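Local coordinates for protein processed glycerol phosphate lipoteichoic acid synthase 2 (Bacillus subtilis, PDB 2W8D) that belongs to the sulfatase family within the alkaline phosphatase clan, forming the C-terminal domain of a lipoteichoic acid synthase, and carries a magnesium ion, at residues G207-P212 with A228-Q233; Q43-D48 with D222-S227. All coordinates share one frame; numbering follows the deposited sequence.

Interaction 1: G207-P212 with A228-Q233; sequences GDTDFP and AHYLDQ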
loop_
_atom_site.group_PDB
_atom_site.type_symbol
_atom_site.label_atom_id
_atom_site.label_comp_id
_atom_site.label_asym_id
_atom_site.label_seq_id
_atom_site.Cartn_x
_atom_site.Cartn_y
_atom_site.Cartn_z
ATOM N N GLY A 207 24.038 -17.947 2.041
ATOM C CA GLY A 207 24.104 -17.160 0.828
ATOM C C GLY A 207 22.732 -17.206 0.207
ATOM O O GLY A 207 22.503 -17.943 -0.747
ATOM N N ASP A 208 21.806 -16.438 0.769
ATOM C CA ASP A 208 20.498 -16.255 0.147
ATOM C C ASP A 208 20.469 -15.131 -0.882
ATOM O O ASP A 208 19.577 -15.084 -1.732
ATOM C CB ASP A 208 19.408 -16.077 1.195
ATOM C CG ASP A 208 18.741 -17.392 1.547
ATOM O OD1 ASP A 208 19.044 -18.439 0.909
ATOM O OD2 ASP A 208 17.903 -17.380 2.467
ATOM N N THR A 209 21.454 -14.243 -0.814
ATOM C CA THR A 209 21.669 -13.287 -1.888
ATOM C C THR A 209 23.164 -12.958 -1.996
ATOM O O THR A 209 23.938 -13.223 -1.066
ATOM C CB THR A 209 20.694 -12.047 -1.768
ATOM O OG1 THR A 209 19.895 -11.945 -2.961
ATOM C CG2 THR A 209 21.425 -10.706 -1.438
ATOM N N ASP A 210 23.574 -12.442 -3.150
ATOM C CA ASP A 210 25.001 -12.205 -3.424
ATOM C C ASP A 210 25.394 -10.724 -3.392
ATOM O O ASP A 210 26.557 -10.367 -3.631
ATOM C CB ASP A 210 25.396 -12.816 -4.773
ATOM C CG ASP A 210 24.473 -12.385 -5.911
ATOM O OD1 ASP A 210 23.237 -12.259 -5.689
ATOM O OD2 ASP A 210 24.993 -12.186 -7.034
ATOM N N PHE A 211 24.428 -9.870 -3.096
ATOM C CA PHE A 211 24.642 -8.432 -3.189
ATOM C C PHE A 211 25.602 -7.897 -2.127
ATOM O O PHE A 211 25.553 -8.338 -0.993
ATOM C CB PHE A 211 23.292 -7.726 -3.072
ATOM C CG PHE A 211 23.234 -6.425 -3.794
ATOM C CD1 PHE A 211 23.148 -6.395 -5.181
ATOM C CD2 PHE A 211 23.272 -5.220 -3.086
ATOM C CE1 PHE A 211 23.103 -5.187 -5.856
ATOM C CE2 PHE A 211 23.223 -3.996 -3.748
ATOM C CZ PHE A 211 23.154 -3.973 -5.134
ATOM N N PRO A 212 26.458 -6.925 -2.482
ATOM C CA PRO A 212 27.266 -6.277 -1.446
ATOM C C PRO A 212 26.431 -5.438 -0.463
ATOM O O PRO A 212 25.305 -5.002 -0.779
ATOM C CB PRO A 212 28.176 -5.352 -2.247
ATOM C CG PRO A 212 27.394 -5.034 -3.447
ATOM C CD PRO A 212 26.697 -6.322 -3.803
ATOM N N ALA A 228 16.713 -5.729 0.339
ATOM C CA ALA A 228 15.938 -5.128 -0.751
ATOM C C ALA A 228 16.235 -5.873 -2.083
ATOM O O ALA A 228 15.327 -6.137 -2.865
ATOM C CB ALA A 228 16.237 -3.639 -0.891
ATOM N N HIS A 229 17.496 -6.198 -2.316
ATOM C CA HIS A 229 17.916 -6.899 -3.531
ATOM C C HIS A 229 17.255 -8.272 -3.533
ATOM O O HIS A 229 16.727 -8.674 -4.542
ATOM C CB HIS A 229 19.458 -6.994 -3.600
ATOM C CG HIS A 229 20.000 -7.634 -4.852
ATOM N ND1 HIS A 229 20.036 -6.990 -6.071
ATOM C CD2 HIS A 229 20.568 -8.848 -5.060
ATOM C CE1 HIS A 229 20.595 -7.781 -6.973
ATOM N NE2 HIS A 229 20.931 -8.911 -6.382
ATOM N N TYR A 230 17.227 -8.948 -2.379
ATOM C CA TYR A 230 16.538 -10.221 -2.248
ATOM C C TYR A 230 15.014 -10.118 -2.573
ATOM O O TYR A 230 14.456 -10.968 -3.320
ATOM C CB TYR A 230 16.807 -10.841 -0.858
ATOM C CG TYR A 230 16.098 -12.164 -0.628
ATOM C CD1 TYR A 230 16.694 -13.374 -0.995
ATOM C CD2 TYR A 230 14.811 -12.198 -0.088
ATOM C CE1 TYR A 230 16.038 -14.583 -0.804
ATOM C CE2 TYR A 230 14.149 -13.374 0.108
ATOM C CZ TYR A 230 14.767 -14.569 -0.268
ATOM O OH TYR A 230 14.112 -15.734 -0.075
ATOM N N LEU A 231 14.352 -9.111 -2.006
ATOM C CA LEU A 231 12.949 -8.793 -2.310
ATOM C C LEU A 231 12.750 -8.655 -3.835
ATOM O O LEU A 231 11.818 -9.216 -4.400
ATOM C CB LEU A 231 12.514 -7.496 -1.595
ATOM C CG LEU A 231 11.040 -7.065 -1.748
ATOM C CD1 LEU A 231 10.041 -8.236 -1.604
ATOM C CD2 LEU A 231 10.626 -5.972 -0.764
ATOM N N ASP A 232 13.641 -7.917 -4.475
ATOM C CA ASP A 232 13.561 -7.699 -5.907
ATOM C C ASP A 232 13.652 -9.000 -6.738
ATOM O O ASP A 232 12.907 -9.179 -7.679
ATOM C CB ASP A 232 14.644 -6.733 -6.337
ATOM C CG ASP A 232 14.510 -6.315 -7.779
ATOM O OD1 ASP A 232 13.606 -5.474 -8.023
ATOM O OD2 ASP A 232 15.310 -6.798 -8.645
ATOM N N GLN A 233 14.546 -9.906 -6.373
ATOM C CA GLN A 233 14.597 -11.231 -7.005
ATOM C C GLN A 233 13.323 -12.040 -6.804
ATOM O O GLN A 233 12.900 -12.748 -7.710
ATOM C CB GLN A 233 15.826 -12.002 -6.532
ATOM C CG GLN A 233 17.137 -11.285 -6.919
ATOM C CD GLN A 233 18.406 -11.978 -6.416
ATOM O OE1 GLN A 233 18.416 -12.611 -5.356
ATOM N NE2 GLN A 233 19.484 -11.856 -7.184
HETATM O O HOH W 1 22.573 -10.509 -7.661
#
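Thr-209 and Tyr-230 are the residues whose CA atoms come nearest, 6.0 Å apart, while Phe-211 faces His-229 with a CA-CA distance of 6.9 Å. The segment 207-212 has no regular secondary structure and runs past one flank of the helical segment 228-233. Its main apolar contact is an offset stack of the Phe-211 and His-229 rings, with planes 28° apart. Phe-211 CD1 sits over the centre of the imidazole, and its nearest ring atom there is His-229 ND1 at 3.3 Å. The CB of His-229 in turn lies over the phenyl face, 4.2 Å from its centroid, in a CH-pi contact. The stack packs the loop after strand 189-194 against helix 219-244, the helix it precedes, in the alpha/beta fold of the sulfatase family. With CG trans to the backbone N (chi1 -177°), the imidazole reaches out from the helix; its ND1 is hydrogen-bonded to Val-56 O. At the ring edge, in plane, a water lies 2.6 Å from His-229 NE2 and donates to Asp-210 OD1, linking loop and helix without direct contact of the two groups. Farther along, Asp-208 O approaches the edge of the Tyr-230 ring, 3.4 Å from CD1, and Thr-209 OG1 lies 2.9 Å from Gln-233 OE1. Tyr-230 OH hydrogen-bonds to the backbone N of Lys-172 and Gln-233 OE1 to its NZ, whereas the Asp-208 carboxylate forms a salt bridge with Lys-170.

Interaction 2: Q43-D48 with D222-S227; sequences QSFIID and DNYFQS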
loop_
_atom_site.group_PDB
_atom_site.type_symbol
_atom_site.label_atom_id
_atom_site.label_comp_id
_atom_site.label_asym_id
_atom_site.label_seq_id
_atom_site.Cartn_x
_atom_site.Cartn_y
_atom_site.Cartn_z
ATOM N N GLN A 43 11.280 1.723 0.336
ATOM C CA GLN A 43 11.096 3.183 0.076
ATOM C C GLN A 43 11.502 3.492 -1.365
ATOM O O GLN A 43 12.348 2.816 -1.931
ATOM C CB GLN A 43 11.932 4.028 1.062
ATOM C CG GLN A 43 11.475 3.878 2.527
ATOM C CD GLN A 43 12.420 4.485 3.559
ATOM O OE1 GLN A 43 12.668 5.711 3.573
ATOM N NE2 GLN A 43 12.927 3.643 4.452
ATOM N N SER A 44 10.927 4.549 -1.922
ATOM C CA SER A 44 11.159 4.935 -3.299
ATOM C C SER A 44 12.608 5.321 -3.597
ATOM O O SER A 44 13.022 5.201 -4.733
ATOM C CB SER A 44 10.228 6.094 -3.697
ATOM O OG SER A 44 8.857 5.679 -3.798
ATOM N N PHE A 45 13.377 5.792 -2.614
ATOM C CA PHE A 45 14.776 6.145 -2.907
ATOM C C PHE A 45 15.601 4.979 -3.459
ATOM O O PHE A 45 16.574 5.204 -4.171
ATOM C CB PHE A 45 15.502 6.815 -1.725
ATOM C CG PHE A 45 15.988 5.854 -0.680
ATOM C CD1 PHE A 45 17.239 5.287 -0.773
ATOM C CD2 PHE A 45 15.194 5.528 0.407
ATOM C CE1 PHE A 45 17.677 4.372 0.208
ATOM C CE2 PHE A 45 15.631 4.660 1.380
ATOM C CZ PHE A 45 16.864 4.058 1.269
ATOM N N ILE A 46 15.216 3.760 -3.101
ATOM C CA ILE A 46 15.822 2.536 -3.595
ATOM C C ILE A 46 15.704 2.327 -5.109
ATOM O O ILE A 46 16.577 1.698 -5.716
ATOM C CB ILE A 46 15.231 1.302 -2.872
ATOM C CG1 ILE A 46 15.942 1.158 -1.530
ATOM C CG2 ILE A 46 15.544 0.078 -3.576
ATOM C CD1 ILE A 46 17.503 1.182 -1.670
ATOM N N ILE A 47 14.626 2.842 -5.697
ATOM C CA ILE A 47 14.392 2.727 -7.130
ATOM C C ILE A 47 15.477 3.501 -7.870
ATOM O O ILE A 47 15.701 4.693 -7.613
ATOM C CB ILE A 47 12.972 3.202 -7.509
ATOM C CG1 ILE A 47 11.900 2.347 -6.829
ATOM C CG2 ILE A 47 12.758 3.134 -9.005
ATOM C CD1 ILE A 47 12.059 0.824 -6.996
ATOM N N ASP A 48 16.202 2.791 -8.713
ATOM C CA ASP A 48 17.321 3.319 -9.505
ATOM C C ASP A 48 18.579 3.540 -8.742
ATOM O O ASP A 48 19.547 4.012 -9.315
ATOM C CB ASP A 48 16.942 4.567 -10.317
ATOM C CG ASP A 48 16.024 4.221 -11.481
ATOM O OD1 ASP A 48 16.040 3.052 -11.919
ATOM O OD2 ASP A 48 15.263 5.085 -11.944
ATOM N N ASP A 222 23.345 -0.354 5.962
ATOM C CA ASP A 222 24.181 -1.226 5.125
ATOM C C ASP A 222 23.457 -2.477 4.642
ATOM O O ASP A 222 23.611 -2.845 3.485
ATOM C CB ASP A 222 25.481 -1.650 5.833
ATOM C CG ASP A 222 26.462 -0.491 6.013
ATOM O OD1 ASP A 222 26.217 0.617 5.484
ATOM O OD2 ASP A 222 27.494 -0.687 6.697
ATOM N N ASN A 223 22.655 -3.098 5.516
ATOM C CA ASN A 223 22.022 -4.396 5.221
ATOM C C ASN A 223 20.678 -4.234 4.529
ATOM O O ASN A 223 20.141 -5.179 3.928
ATOM C CB ASN A 223 21.848 -5.215 6.499
ATOM C CG ASN A 223 23.171 -5.705 7.057
ATOM O OD1 ASN A 223 24.197 -5.706 6.376
ATOM N ND2 ASN A 223 23.156 -6.107 8.307
ATOM N N TYR A 224 20.126 -3.032 4.625
ATOM C CA TYR A 224 18.908 -2.715 3.913
ATOM C C TYR A 224 19.030 -3.123 2.433
ATOM O O TYR A 224 18.121 -3.722 1.889
ATOM C CB TYR A 224 18.650 -1.223 4.019
ATOM C CG TYR A 224 17.313 -0.800 3.483
ATOM C CD1 TYR A 224 16.117 -1.189 4.114
ATOM C CD2 TYR A 224 17.233 -0.011 2.341
ATOM C CE1 TYR A 224 14.882 -0.791 3.604
ATOM C CE2 TYR A 224 15.998 0.400 1.830
ATOM C CZ TYR A 224 14.833 0.025 2.461
ATOM O OH TYR A 224 13.641 0.478 1.942
ATOM N N PHE A 225 20.145 -2.759 1.803
ATOM C CA PHE A 225 20.302 -2.898 0.366
ATOM C C PHE A 225 20.351 -4.342 -0.066
ATOM O O PHE A 225 19.895 -4.637 -1.155
ATOM C CB PHE A 225 21.565 -2.193 -0.150
ATOM C CG PHE A 225 21.590 -0.742 0.155
ATOM C CD1 PHE A 225 20.809 0.158 -0.595
ATOM C CD2 PHE A 225 22.368 -0.250 1.202
ATOM C CE1 PHE A 225 20.800 1.539 -0.307
ATOM C CE2 PHE A 225 22.352 1.134 1.502
ATOM C CZ PHE A 225 21.569 2.016 0.738
ATOM N N GLN A 226 20.911 -5.214 0.786
ATOM C CA GLN A 226 20.928 -6.656 0.569
ATOM C C GLN A 226 19.558 -7.308 0.637
ATOM O O GLN A 226 19.220 -8.111 -0.232
ATOM C CB GLN A 226 21.833 -7.346 1.584
ATOM C CG GLN A 226 23.268 -6.949 1.472
ATOM C CD GLN A 226 24.194 -7.982 2.062
ATOM O OE1 GLN A 226 23.764 -8.857 2.811
ATOM N NE2 GLN A 226 25.474 -7.892 1.725
ATOM N N SER A 227 18.762 -6.989 1.659
ATOM C CA SER A 227 17.432 -7.596 1.727
ATOM C C SER A 227 16.483 -6.987 0.704
ATOM O O SER A 227 15.573 -7.661 0.226
ATOM C CB SER A 227 16.828 -7.619 3.144
ATOM O OG SER A 227 17.159 -6.436 3.820
#
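Tyr-224 reaches from its helix to the turn at 43-48, where its OH accepts a hydrogen bond from Gln-43 N at 3.1 Å, with an N-H...O angle of 147°. The same hydroxyl bonds to Ser-41 O, so two backbone groups of one loop grip it. A trans first torsion (chi1 -172°) swings the phenol off the helix and toward the turn, where Ile-46 CA and Phe-225 CA are 8.1 Å apart. Packing is tightest around Ile-46, a buried residue of the 3-10 segment 44-46. Its CG1 abuts the rim of the phenol, 3.4 Å from Tyr-224 CE2. Its terminal methyl CD1 goes instead to the neighbouring aromatic, 3.6 Å from Phe-225 CE1, so the two carbons of one branch are shared between successive helix residues. The looser side is at Phe-45, which is partly exposed. Its plane is only 21° from that of Tyr-224, yet the rings are slid apart with centroids 6.0 Å from each other, and contact falls to Phe-45 CZ and Tyr-224 CE2 at 3.8 Å. Phe-225 CE1 comes to the edge of the Phe-45 ring, 4.2 Å from Phe-45 CE1. Helix 267-273 adjoins this side, with Val-273 touching both phenylalanines. Joining the loop after sheet strand 33-39 to helix 219-244, the contact ties strand-end loop to helix in the alpha/beta core of the alkaline phosphatase clan.

Helix 219-244 supplies one side of both contacts, interaction 2 using 222-227 and interaction 1 the next turn and a half, and their centres lie about 10 Å apart. They also touch directly: Phe-211 O is 2.8 Å from Gln-226 NE2, and Thr-209 CG2 is 3.6 Å from Gln-226 O. A further shared element is the loop before helix 58-65, where Val-56 meets interaction 1 and Thr-57 meets Ile-46 of interaction 2. The magnesium site is formed by Glu-40, phosphorylated Thr-84, Asp-258 and His-259; the Tyr-224 side chain of interaction 2 is about 10 Å from the ion, and its partner Ser-41 directly follows Glu-40.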